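Local atomic coordinates of Pre-mRNA-processing-splicing factor 8 (Cryptococcus neoformans var. grubii serotype A, PDB entry 6MX6), a protein that probably excises itself from the spliceosomal factor Prp8 by protein splicing, being the intein carried in that precursor rather than the splicing factor itself. Residues G28-L31 with T37-T40; E97-T102 with Q115-F120; D105-P110 with N143-E148; L164-R167 with L171-H174. All coordinates share one frame; numbering follows the deposited sequence.

Contact 1: residues G28-L31 with T37-T40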
loop_
_atom_site.group_PDB
_atom_site.type_symbol
_atom_site.label_atom_id
_atom_site.label_comp_id
_atom_site.label_asym_id
_atom_site.label_seq_id
_atom_site.Cartn_x
_atom_site.Cartn_y
_atom_site.Cartn_z
ATOM N N GLY A 28 -4.726 -1.758 -18.509
ATOM C CA GLY A 28 -4.473 -3.139 -18.877
ATOM C C GLY A 28 -3.166 -3.728 -18.381
ATOM O O GLY A 28 -2.949 -4.934 -18.560
ATOM N N ASP A 29 -2.289 -2.931 -17.764
ATOM C CA ASP A 29 -0.980 -3.429 -17.350
ATOM C C ASP A 29 -1.117 -4.565 -16.340
ATOM O O ASP A 29 -2.036 -4.600 -15.521
ATOM C CB ASP A 29 -0.134 -2.298 -16.750
ATOM C CG ASP A 29 0.824 -1.692 -17.758
ATOM O OD1 ASP A 29 0.891 -2.220 -18.888
ATOM O OD2 ASP A 29 1.511 -0.692 -17.429
ATOM N N GLN A 30 -0.180 -5.507 -16.407
ATOM C CA GLN A 30 -0.182 -6.671 -15.536
ATOM C C GLN A 30 0.780 -6.431 -14.375
ATOM O O GLN A 30 1.965 -6.158 -14.591
ATOM C CB GLN A 30 0.205 -7.927 -16.317
ATOM C CG GLN A 30 -0.766 -8.265 -17.456
ATOM C CD GLN A 30 -2.168 -8.565 -16.957
ATOM O OE1 GLN A 30 -2.427 -9.640 -16.418
ATOM N NE2 GLN A 30 -3.082 -7.609 -17.132
ATOM N N LEU A 31 0.259 -6.519 -13.157
ATOM C CA LEU A 31 1.002 -6.394 -11.911
ATOM C C LEU A 31 1.043 -7.733 -11.188
ATOM O O LEU A 31 0.293 -8.662 -11.496
ATOM C CB LEU A 31 0.358 -5.348 -10.997
ATOM C CG LEU A 31 0.205 -3.957 -11.595
ATOM C CD1 LEU A 31 -0.493 -3.071 -10.580
ATOM C CD2 LEU A 31 1.566 -3.404 -11.968
ATOM N N THR A 37 0.144 -14.639 -8.793
ATOM C CA THR A 37 -0.563 -14.576 -10.064
ATOM C C THR A 37 -0.720 -13.127 -10.531
ATOM O O THR A 37 -0.350 -12.173 -9.844
ATOM C CB THR A 37 -1.926 -15.259 -9.957
ATOM O OG1 THR A 37 -2.723 -14.601 -8.962
ATOM C CG2 THR A 37 -1.756 -16.722 -9.583
ATOM N N SER A 38 -1.289 -12.965 -11.720
ATOM C CA SER A 38 -1.401 -11.667 -12.362
ATOM C C SER A 38 -2.542 -10.841 -11.781
ATOM O O SER A 38 -3.498 -11.357 -11.197
ATOM C CB SER A 38 -1.613 -11.830 -13.866
ATOM O OG SER A 38 -0.372 -11.911 -14.533
ATOM N N ARG A 39 -2.420 -9.527 -11.955
ATOM C CA ARG A 39 -3.456 -8.564 -11.615
ATOM C C ARG A 39 -3.518 -7.547 -12.739
ATOM O O ARG A 39 -2.482 -7.096 -13.224
ATOM C CB ARG A 39 -3.164 -7.846 -10.285
ATOM C CG ARG A 39 -3.108 -8.740 -9.067
ATOM C CD ARG A 39 -4.491 -9.200 -8.652
ATOM N NE ARG A 39 -4.456 -9.885 -7.365
ATOM C CZ ARG A 39 -3.976 -11.110 -7.182
ATOM N NH1 ARG A 39 -3.488 -11.794 -8.209
ATOM N NH2 ARG A 39 -3.978 -11.649 -5.970
ATOM N N THR A 40 -4.719 -7.200 -13.174
ATOM C CA THR A 40 -4.885 -6.216 -14.234
ATOM C C THR A 40 -5.227 -4.868 -13.613
ATOM O O THR A 40 -6.101 -4.785 -12.746
ATOM C CB THR A 40 -5.976 -6.641 -15.220
ATOM O OG1 THR A 40 -5.570 -7.842 -15.885
ATOM C CG2 THR A 40 -6.192 -5.559 -16.262
HETATM O O HOH W 1 -5.015 -10.866 -17.355
#
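The side-chain amide of Gln-30 meets Thr-40 within its own plane: OG1 of the threonine takes a nearly straight hydrogen bond from NE2 of Gln-30 at 2.8 Å (166° at the hydrogen). The other hydrogen of that NE2 goes to the backbone O of Gly-28 at 3.0 Å, again in the amide plane, although it arrives from above the glycine's carbonyl plane. With both N-H groups used in this way the rotation of the amide is fixed, and its OE1 is turned toward CB of Ser-38, 3.5 Å off, and accepts from a water. A bend at chi2 (-62°) curls the glutamine chain back along the strands far enough to reach both acceptors. The second flat group, the Arg-39 guanidinium, has Thr-37 OG1 at its edge, 3.0 Å from NH1, and the same nitrogen also bonds Ser-38 O; Thr-37 OG1 is also hydrogen-bonded to Asp-35, and NE of the arginine forms a salt bridge with Asp-162. Underneath, the backbones pair through Leu-31 N to Arg-39 O at 2.8 Å and Arg-39 N to Leu-31 O at 2.9 Å. Leu-31 and Arg-39 share the face that packs on Val-159, Gln-30 and Thr-40 the other. This is an antiparallel beta hairpin, with strand 30-32 forming an outermost strand of a four-stranded sheet in the Hint fold.

Contact 2: residues E97-T102 with Q115-F120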
loop_
_atom_site.group_PDB
_atom_site.type_symbol
_atom_site.label_atom_id
_atom_site.label_comp_id
_atom_site.label_asym_id
_atom_site.label_seq_id
_atom_site.Cartn_x
_atom_site.Cartn_y
_atom_site.Cartn_z
ATOM N N GLU A 97 -5.985 -11.543 11.883
ATOM C CA GLU A 97 -6.995 -11.590 10.836
ATOM C C GLU A 97 -6.738 -10.481 9.822
ATOM O O GLU A 97 -6.237 -9.406 10.166
ATOM C CB GLU A 97 -8.409 -11.441 11.419
ATOM C CG GLU A 97 -8.960 -10.020 11.347
ATOM C CD GLU A 97 -10.117 -9.764 12.294
ATOM O OE1 GLU A 97 -9.864 -9.398 13.462
ATOM O OE2 GLU A 97 -11.281 -9.905 11.861
ATOM N N ARG A 98 -7.077 -10.755 8.565
ATOM C CA ARG A 98 -6.920 -9.763 7.508
ATOM C C ARG A 98 -7.975 -8.675 7.657
ATOM O O ARG A 98 -9.153 -8.977 7.866
ATOM C CB ARG A 98 -7.040 -10.431 6.140
ATOM C CG ARG A 98 -5.753 -11.063 5.641
ATOM C CD ARG A 98 -4.826 -10.024 5.026
ATOM N NE ARG A 98 -5.354 -9.502 3.769
ATOM C CZ ARG A 98 -5.967 -8.330 3.653
ATOM N NH1 ARG A 98 -6.114 -7.560 4.722
ATOM N NH2 ARG A 98 -6.428 -7.928 2.476
ATOM N N VAL A 99 -7.556 -7.406 7.573
ATOM C CA VAL A 99 -8.480 -6.270 7.637
ATOM C C VAL A 99 -8.022 -5.195 6.660
ATOM O O VAL A 99 -6.824 -4.922 6.537
ATOM C CB VAL A 99 -8.591 -5.666 9.058
ATOM C CG1 VAL A 99 -9.688 -4.601 9.104
ATOM C CG2 VAL A 99 -8.880 -6.728 10.102
ATOM N N ASP A 100 -8.974 -4.558 5.986
ATOM C CA ASP A 100 -8.696 -3.388 5.162
ATOM C C ASP A 100 -9.201 -2.152 5.895
ATOM O O ASP A 100 -10.320 -2.152 6.417
ATOM C CB ASP A 100 -9.358 -3.508 3.787
ATOM C CG ASP A 100 -8.828 -4.686 2.987
ATOM O OD1 ASP A 100 -7.709 -5.170 3.282
ATOM O OD2 ASP A 100 -9.536 -5.137 2.062
ATOM N N VAL A 101 -8.382 -1.105 5.944
ATOM C CA VAL A 101 -8.773 0.118 6.640
ATOM C C VAL A 101 -8.220 1.322 5.892
ATOM O O VAL A 101 -7.067 1.317 5.458
ATOM C CB VAL A 101 -8.307 0.107 8.111
ATOM C CG1 VAL A 101 -6.810 -0.098 8.195
ATOM C CG2 VAL A 101 -8.727 1.385 8.821
ATOM N N THR A 102 -9.048 2.350 5.715
ATOM C CA THR A 102 -8.547 3.536 5.040
ATOM C C THR A 102 -7.551 4.261 5.936
ATOM O O THR A 102 -7.585 4.145 7.166
ATOM C CB THR A 102 -9.685 4.485 4.659
ATOM O OG1 THR A 102 -10.259 5.056 5.843
ATOM C CG2 THR A 102 -10.754 3.754 3.843
ATOM N N GLN A 115 -1.638 0.070 17.331
ATOM C CA GLN A 115 -0.548 -0.894 17.475
ATOM C C GLN A 115 -0.984 -2.336 17.221
ATOM O O GLN A 115 -0.120 -3.203 17.046
ATOM C CB GLN A 115 0.081 -0.778 18.867
ATOM C CG GLN A 115 -0.847 -1.228 19.977
ATOM C CD GLN A 115 -0.327 -0.895 21.356
ATOM O OE1 GLN A 115 0.630 -0.133 21.506
ATOM N NE2 GLN A 115 -0.959 -1.466 22.378
ATOM N N LYS A 116 -2.288 -2.614 17.200
ATOM C CA LYS A 116 -2.786 -3.953 16.899
ATOM C C LYS A 116 -2.709 -4.289 15.419
ATOM O O LYS A 116 -2.810 -5.467 15.059
ATOM C CB LYS A 116 -4.240 -4.099 17.356
ATOM C CG LYS A 116 -4.457 -3.903 18.847
ATOM C CD LYS A 116 -5.948 -3.855 19.176
ATOM C CE LYS A 116 -6.188 -3.721 20.672
ATOM N NZ LYS A 116 -7.640 -3.751 21.000
ATOM N N TYR A 117 -2.549 -3.289 14.558
ATOM C CA TYR A 117 -2.572 -3.478 13.115
ATOM C C TYR A 117 -1.152 -3.495 12.573
ATOM O O TYR A 117 -0.306 -2.702 12.996
ATOM C CB TYR A 117 -3.353 -2.364 12.419
ATOM C CG TYR A 117 -4.824 -2.288 12.763
ATOM C CD1 TYR A 117 -5.251 -1.746 13.969
ATOM C CD2 TYR A 117 -5.785 -2.725 11.863
ATOM C CE1 TYR A 117 -6.597 -1.663 14.272
ATOM C CE2 TYR A 117 -7.124 -2.645 12.155
ATOM C CZ TYR A 117 -7.527 -2.111 13.359
ATOM O OH TYR A 117 -8.865 -2.031 13.648
ATOM N N LYS A 118 -0.904 -4.379 11.613
ATOM C CA LYS A 118 0.410 -4.494 11.007
ATOM C C LYS A 118 0.283 -4.529 9.492
ATOM O O LYS A 118 -0.629 -5.160 8.955
ATOM C CB LYS A 118 1.131 -5.750 11.513
ATOM C CG LYS A 118 1.481 -5.663 12.995
ATOM C CD LYS A 118 1.275 -6.983 13.701
ATOM C CE LYS A 118 1.702 -6.896 15.157
ATOM N NZ LYS A 118 0.927 -5.856 15.883
ATOM N N LEU A 119 1.190 -3.831 8.812
ATOM C CA LEU A 119 1.393 -4.064 7.393
ATOM C C LEU A 119 2.079 -5.417 7.198
ATOM O O LEU A 119 2.558 -6.034 8.150
ATOM C CB LEU A 119 2.219 -2.935 6.781
ATOM C CG LEU A 119 1.582 -1.544 6.842
ATOM C CD1 LEU A 119 2.595 -0.464 6.446
ATOM C CD2 LEU A 119 0.372 -1.493 5.923
ATOM N N PHE A 120 2.120 -5.898 5.955
ATOM C CA PHE A 120 2.748 -7.196 5.753
ATOM C C PHE A 120 3.260 -7.342 4.329
ATOM O O PHE A 120 2.829 -6.647 3.406
ATOM C CB PHE A 120 1.795 -8.348 6.089
ATOM C CG PHE A 120 0.583 -8.423 5.216
ATOM C CD1 PHE A 120 -0.516 -7.620 5.461
ATOM C CD2 PHE A 120 0.526 -9.321 4.161
ATOM C CE1 PHE A 120 -1.647 -7.703 4.664
ATOM C CE2 PHE A 120 -0.599 -9.408 3.357
ATOM C CZ PHE A 120 -1.686 -8.598 3.610
#
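Arg-98 and Phe-120 make the close part of this contact. CD of Arg-98 sits 3.7 Å from CZ of Phe-120, and NE of the same arginine comes within 3.8 Å of that CZ. The two side chains cross at about a right angle, and the ring's CZ lies over one face of the guanidinium, whose plane is turned 41° from that of the ring. The arginine gets there by folding twice, at chi2 (-81°) and chi3 (-69°), which carries its end forward along its own strand, toward Asp-100. It grips this carboxylate end-on: NH1 and NH2 both bond OD1, NH2 at 3.1 Å on the syn lone pair, with OD1 in the guanidinium plane. This salt bridge between residues two apart, together with a hydrogen bond from NH1 to Met-73 O, holds the guanidinium in place beside the buried ring; Asp-100 OD1 is also bonded to Ser-72 OG.

The other side is looser and more open to solvent. Here Val-99 CG1 merely touches the edge of the Tyr-117 ring, 4.4 Å from CE2, and both residues are partly exposed. No hydrogen bond joins the two segments, and their nearest CA atoms, those of Val-99 and Tyr-117, are 8.5 Å apart. The reason is topological: strand 70-76 runs between strands 96-102 and 117-120 and bonds to both, so the side chains meet across it. On one face of this sheet Phe-120 stacks edge-to-face with Tyr-74 and touches Val-172 of strand 172-174, while on the other Tyr-117 packs against Leu-109, just beyond helix 103-108.

Contact 3: residues D105-P110 with N143-E148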
loop_
_atom_site.group_PDB
_atom_site.type_symbol
_atom_site.label_atom_id
_atom_site.label_comp_id
_atom_site.label_asym_id
_atom_site.label_seq_id
_atom_site.Cartn_x
_atom_site.Cartn_y
_atom_site.Cartn_z
ATOM N N ASP A 105 -9.322 6.493 8.564
ATOM C CA ASP A 105 -9.853 5.797 9.727
ATOM C C ASP A 105 -8.735 5.307 10.630
ATOM O O ASP A 105 -8.859 5.353 11.860
ATOM C CB ASP A 105 -10.732 4.627 9.284
ATOM C CG ASP A 105 -12.068 5.081 8.702
ATOM O OD1 ASP A 105 -12.544 6.177 9.064
ATOM O OD2 ASP A 105 -12.653 4.325 7.895
ATOM N N PHE A 106 -7.635 4.833 10.040
ATOM C CA PHE A 106 -6.508 4.363 10.835
ATOM C C PHE A 106 -5.860 5.509 11.596
ATOM O O PHE A 106 -5.555 5.386 12.787
ATOM C CB PHE A 106 -5.488 3.677 9.930
ATOM C CG PHE A 106 -4.328 3.097 10.675
ATOM C CD1 PHE A 106 -4.432 1.855 11.281
ATOM C CD2 PHE A 106 -3.135 3.795 10.774
ATOM C CE1 PHE A 106 -3.362 1.312 11.960
ATOM C CE2 PHE A 106 -2.067 3.259 11.463
ATOM C CZ PHE A 106 -2.183 2.017 12.056
ATOM N N VAL A 107 -5.650 6.637 10.914
ATOM C CA VAL A 107 -5.065 7.822 11.534
ATOM C C VAL A 107 -5.880 8.244 12.748
ATOM O O VAL A 107 -5.325 8.660 13.777
ATOM C CB VAL A 107 -4.972 8.957 10.494
ATOM C CG1 VAL A 107 -4.990 10.324 11.166
ATOM C CG2 VAL A 107 -3.738 8.796 9.640
ATOM N N ARG A 108 -7.206 8.139 12.654
ATOM C CA ARG A 108 -8.009 8.618 13.775
ATOM C C ARG A 108 -8.115 7.630 14.935
ATOM O O ARG A 108 -8.598 8.018 16.005
ATOM C CB ARG A 108 -9.400 9.007 13.278
ATOM C CG ARG A 108 -9.358 10.249 12.411
ATOM C CD ARG A 108 -10.734 10.809 12.162
ATOM N NE ARG A 108 -11.485 9.969 11.240
ATOM C CZ ARG A 108 -11.643 10.238 9.949
ATOM N NH1 ARG A 108 -11.097 11.330 9.428
ATOM N NH2 ARG A 108 -12.349 9.415 9.182
ATOM N N LEU A 109 -7.662 6.387 14.773
ATOM C CA LEU A 109 -7.717 5.423 15.864
ATOM C C LEU A 109 -6.761 5.819 16.988
ATOM O O LEU A 109 -5.710 6.416 16.744
ATOM C CB LEU A 109 -7.362 4.027 15.363
ATOM C CG LEU A 109 -8.413 3.301 14.528
ATOM C CD1 LEU A 109 -7.791 2.072 13.864
ATOM C CD2 LEU A 109 -9.597 2.908 15.396
ATOM N N PRO A 110 -7.095 5.495 18.235
ATOM C CA PRO A 110 -6.141 5.727 19.320
ATOM C C PRO A 110 -4.938 4.815 19.158
ATOM O O PRO A 110 -5.047 3.702 18.643
ATOM C CB PRO A 110 -6.942 5.399 20.586
ATOM C CG PRO A 110 -8.059 4.545 20.134
ATOM C CD PRO A 110 -8.354 4.895 18.708
ATOM N N ASN A 143 5.613 2.729 12.845
ATOM C CA ASN A 143 6.179 3.607 13.860
ATOM C C ASN A 143 5.545 4.989 13.844
ATOM O O ASN A 143 5.367 5.597 14.904
ATOM C CB ASN A 143 7.694 3.732 13.671
ATOM C CG ASN A 143 8.362 4.476 14.813
ATOM O OD1 ASN A 143 8.130 4.176 15.988
ATOM N ND2 ASN A 143 9.188 5.458 14.473
ATOM N N SER A 144 5.197 5.506 12.669
ATOM C CA SER A 144 4.569 6.820 12.629
ATOM C C SER A 144 3.726 6.939 11.374
ATOM O O SER A 144 3.996 6.292 10.362
ATOM C CB SER A 144 5.599 7.960 12.679
ATOM O OG SER A 144 6.495 7.896 11.587
ATOM N N ILE A 145 2.692 7.770 11.454
ATOM C CA ILE A 145 1.890 8.095 10.283
ATOM C C ILE A 145 1.536 9.566 10.407
ATOM O O ILE A 145 0.977 9.989 11.426
ATOM C CB ILE A 145 0.632 7.208 10.147
ATOM C CG1 ILE A 145 -0.163 7.590 8.891
ATOM C CG2 ILE A 145 -0.233 7.252 11.409
ATOM C CD1 ILE A 145 -1.173 6.527 8.447
ATOM N N GLU A 146 1.945 10.361 9.425
ATOM C CA GLU A 146 1.823 11.808 9.577
ATOM C C GLU A 146 1.396 12.444 8.271
ATOM O O GLU A 146 1.833 12.022 7.204
ATOM C CB GLU A 146 3.147 12.446 10.026
ATOM C CG GLU A 146 3.664 12.014 11.405
ATOM C CD GLU A 146 2.793 12.517 12.551
ATOM O OE1 GLU A 146 1.943 13.407 12.326
ATOM O OE2 GLU A 146 2.964 12.024 13.685
ATOM N N LEU A 147 0.574 13.488 8.362
ATOM C CA LEU A 147 0.220 14.255 7.177
ATOM C C LEU A 147 1.402 15.114 6.753
ATOM O O LEU A 147 2.022 15.788 7.584
ATOM C CB LEU A 147 -1.000 15.133 7.465
ATOM C CG LEU A 147 -1.482 16.050 6.338
ATOM C CD1 LEU A 147 -2.166 15.256 5.243
ATOM C CD2 LEU A 147 -2.425 17.111 6.893
ATOM N N GLU A 148 1.726 15.085 5.464
ATOM C CA GLU A 148 2.820 15.896 4.954
ATOM C C GLU A 148 2.392 17.346 4.783
ATOM O O GLU A 148 1.221 17.651 4.547
ATOM C CB GLU A 148 3.321 15.340 3.631
ATOM C CG GLU A 148 3.958 13.995 3.782
ATOM C CD GLU A 148 4.970 13.759 2.712
ATOM O OE1 GLU A 148 4.602 13.953 1.536
ATOM O OE2 GLU A 148 6.125 13.408 3.043
#
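In the packing of a short helix on the six-stranded antiparallel sheet of this Hint domain, Ile-145 of strand 139-147 reaches out to Phe-106 and Val-107 of helix 103-108. The contact is wholly apolar and small, with the nearest CA atoms, those of Val-107 and Ile-145, 7.1 Å apart. Ile-145 spans that gap with an extended chain, CG1 anti to the backbone N (chi1 -180°), which drives CD1 in between the two helix residues. Phe-106 is the buried one; its CD2 stands 4.1 Å from Ile-145 CD1, which approaches the ring obliquely. Val-107 is partly exposed and also touches Tyr-52, while Ile-145 leans on Ile-54, so strand 52-56 continues the same apolar patch.

Immediately before Ile-145, Asn-143 and Ser-144 both face Lys-55 as a classic beta bulge in this pair of strands. The helix is held at its start by Thr-102, whose OG1 caps Asp-105 N, and Phe-106 O receives a hydrogen bond from Gln-114 NE2 of the next helix. The closest touch is made by one methyl of Val-107: CG2 comes 3.6 Å from Ile-145 CD1 and 3.8 Å from Ile-145 CG1.

Contact 4: residues L164-R167 with L171-H174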
loop_
_atom_site.group_PDB
_atom_site.type_symbol
_atom_site.label_atom_id
_atom_site.label_comp_id
_atom_site.label_asym_id
_atom_site.label_seq_id
_atom_site.Cartn_x
_atom_site.Cartn_y
_atom_site.Cartn_z
ATOM N N LEU A 164 -5.296 -6.703 -4.587
ATOM C CA LEU A 164 -3.994 -6.634 -3.941
ATOM C C LEU A 164 -2.875 -6.767 -4.972
ATOM O O LEU A 164 -2.998 -7.509 -5.950
ATOM C CB LEU A 164 -3.859 -7.729 -2.884
ATOM C CG LEU A 164 -4.964 -7.792 -1.834
ATOM C CD1 LEU A 164 -4.663 -8.882 -0.828
ATOM C CD2 LEU A 164 -5.122 -6.443 -1.142
ATOM N N TYR A 165 -1.784 -6.043 -4.742
ATOM C CA TYR A 165 -0.619 -6.077 -5.615
ATOM C C TYR A 165 0.605 -5.789 -4.757
ATOM O O TYR A 165 0.490 -5.489 -3.567
ATOM C CB TYR A 165 -0.745 -5.082 -6.777
ATOM C CG TYR A 165 -0.924 -3.645 -6.328
ATOM C CD1 TYR A 165 -2.136 -3.200 -5.818
ATOM C CD2 TYR A 165 0.125 -2.737 -6.413
ATOM C CE1 TYR A 165 -2.294 -1.897 -5.396
ATOM C CE2 TYR A 165 -0.028 -1.432 -6.003
ATOM C CZ TYR A 165 -1.232 -1.017 -5.492
ATOM O OH TYR A 165 -1.385 0.286 -5.076
ATOM N N LEU A 166 1.785 -5.886 -5.360
ATOM C CA LEU A 166 3.026 -5.870 -4.599
ATOM C C LEU A 166 3.868 -4.641 -4.899
ATOM O O LEU A 166 4.080 -4.290 -6.067
ATOM C CB LEU A 166 3.847 -7.128 -4.879
ATOM C CG LEU A 166 3.259 -8.427 -4.329
ATOM C CD1 LEU A 166 4.259 -9.562 -4.507
ATOM C CD2 LEU A 166 2.833 -8.285 -2.873
ATOM N N ARG A 167 4.367 -4.009 -3.835
ATOM C CA ARG A 167 5.495 -3.096 -3.941
ATOM C C ARG A 167 6.758 -3.890 -4.270
ATOM O O ARG A 167 6.805 -5.113 -4.125
ATOM C CB ARG A 167 5.675 -2.320 -2.628
ATOM C CG ARG A 167 6.384 -0.965 -2.762
ATOM C CD ARG A 167 6.269 -0.127 -1.486
ATOM N NE ARG A 167 7.129 -0.628 -0.411
ATOM C CZ ARG A 167 7.393 0.045 0.704
ATOM N NH1 ARG A 167 6.848 1.239 0.901
ATOM N NH2 ARG A 167 8.187 -0.479 1.634
ATOM N N LEU A 171 5.930 -5.633 -0.073
ATOM C CA LEU A 171 4.846 -5.076 0.729
ATOM C C LEU A 171 3.536 -5.217 -0.038
ATOM O O LEU A 171 3.473 -4.910 -1.231
ATOM C CB LEU A 171 5.122 -3.604 1.047
ATOM C CG LEU A 171 4.059 -2.861 1.851
ATOM C CD1 LEU A 171 3.959 -3.424 3.249
ATOM C CD2 LEU A 171 4.375 -1.369 1.887
ATOM N N VAL A 172 2.498 -5.698 0.638
ATOM C CA VAL A 172 1.209 -5.940 0.007
ATOM C C VAL A 172 0.378 -4.664 0.074
ATOM O O VAL A 172 0.129 -4.125 1.159
ATOM C CB VAL A 172 0.472 -7.116 0.664
ATOM C CG1 VAL A 172 -0.936 -7.253 0.074
ATOM C CG2 VAL A 172 1.271 -8.415 0.471
ATOM N N LEU A 173 -0.071 -4.201 -1.088
ATOM C CA LEU A 173 -0.815 -2.963 -1.254
ATOM C C LEU A 173 -2.204 -3.276 -1.797
ATOM O O LEU A 173 -2.400 -4.271 -2.501
ATOM C CB LEU A 173 -0.083 -2.025 -2.223
ATOM C CG LEU A 173 1.298 -1.544 -1.773
ATOM C CD1 LEU A 173 2.034 -0.886 -2.935
ATOM C CD2 LEU A 173 1.167 -0.609 -0.559
ATOM N N HIS A 174 -3.155 -2.402 -1.475
ATOM C CA HIS A 174 -4.542 -2.485 -1.910
ATOM C C HIS A 174 -4.865 -1.334 -2.856
ATOM O O HIS A 174 -4.259 -0.264 -2.771
ATOM C CB HIS A 174 -5.480 -2.427 -0.697
ATOM C CG HIS A 174 -6.910 -2.743 -1.008
ATOM N ND1 HIS A 174 -7.733 -1.878 -1.698
ATOM C CD2 HIS A 174 -7.673 -3.816 -0.692
ATOM C CE1 HIS A 174 -8.936 -2.413 -1.808
ATOM N NE2 HIS A 174 -8.925 -3.590 -1.208
#
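Tyr-165 turns its ring inward over Leu-173 because its CG stands between the backbone N and the carbonyl carbon (chi1 59°), and a single bend at chi3 (74°) lays the Arg-167 guanidinium against Leu-171. The first pair makes a CH-pi contact: Leu-173 CB lies 3.8 Å from the centroid of the tyrosine ring, over its face but displaced toward the rim. In the second, Leu-171 CD2 rests above the centre of the guanidinium, 3.5 Å from Arg-167 CZ, while NH2 of the arginine is salt-bridged to Asp-169 in the turn and NH1 bonds Glu-61 O.

On the reverse face Leu-166 CD2 meets Val-172 CG2 at 3.7 Å, and Leu-164 CD2 approaches His-174 CD2 obliquely at the same 3.7 Å. Three backbone bonds tie the strands: Tyr-165 N to Leu-173 O, Leu-173 N to Tyr-165 O at 2.8 Å, and Arg-167 N to Leu-171 O at 2.9 Å. Leu-6 and Leu-12 pack against both Tyr-165 and Leu-173. Seven of the eight residues are buried in this two-stranded antiparallel hairpin near the chain's end, consistent with the C-terminal hairpin of inteins, where a histidine like His-174 precedes the terminal asparagine.

Contact 4 lies nearest the middle of the domain, about 5 Å from the chain centre, and touches two of the others. Toward contact 1, whose centre is 12 Å from its own, Leu-31 CD1 packs on Tyr-165 CD2 at 4.2 Å. Toward contact 2, centres 13 Å apart, Phe-120 O probably accepts a hydrogen bond from Val-172 N at 2.9 Å, and Asp-100 lies beside His-174. Contacts 2 and 3 share the six-stranded sheet and meet where Tyr-117 CB packs on Phe-106 CE1 at 3.7 Å. Contacts 1 and 3 fall on opposite sides of the chain's centre, their centres 30 Å apart. By analogy with other inteins, the splicing centre probably lies near contact 4.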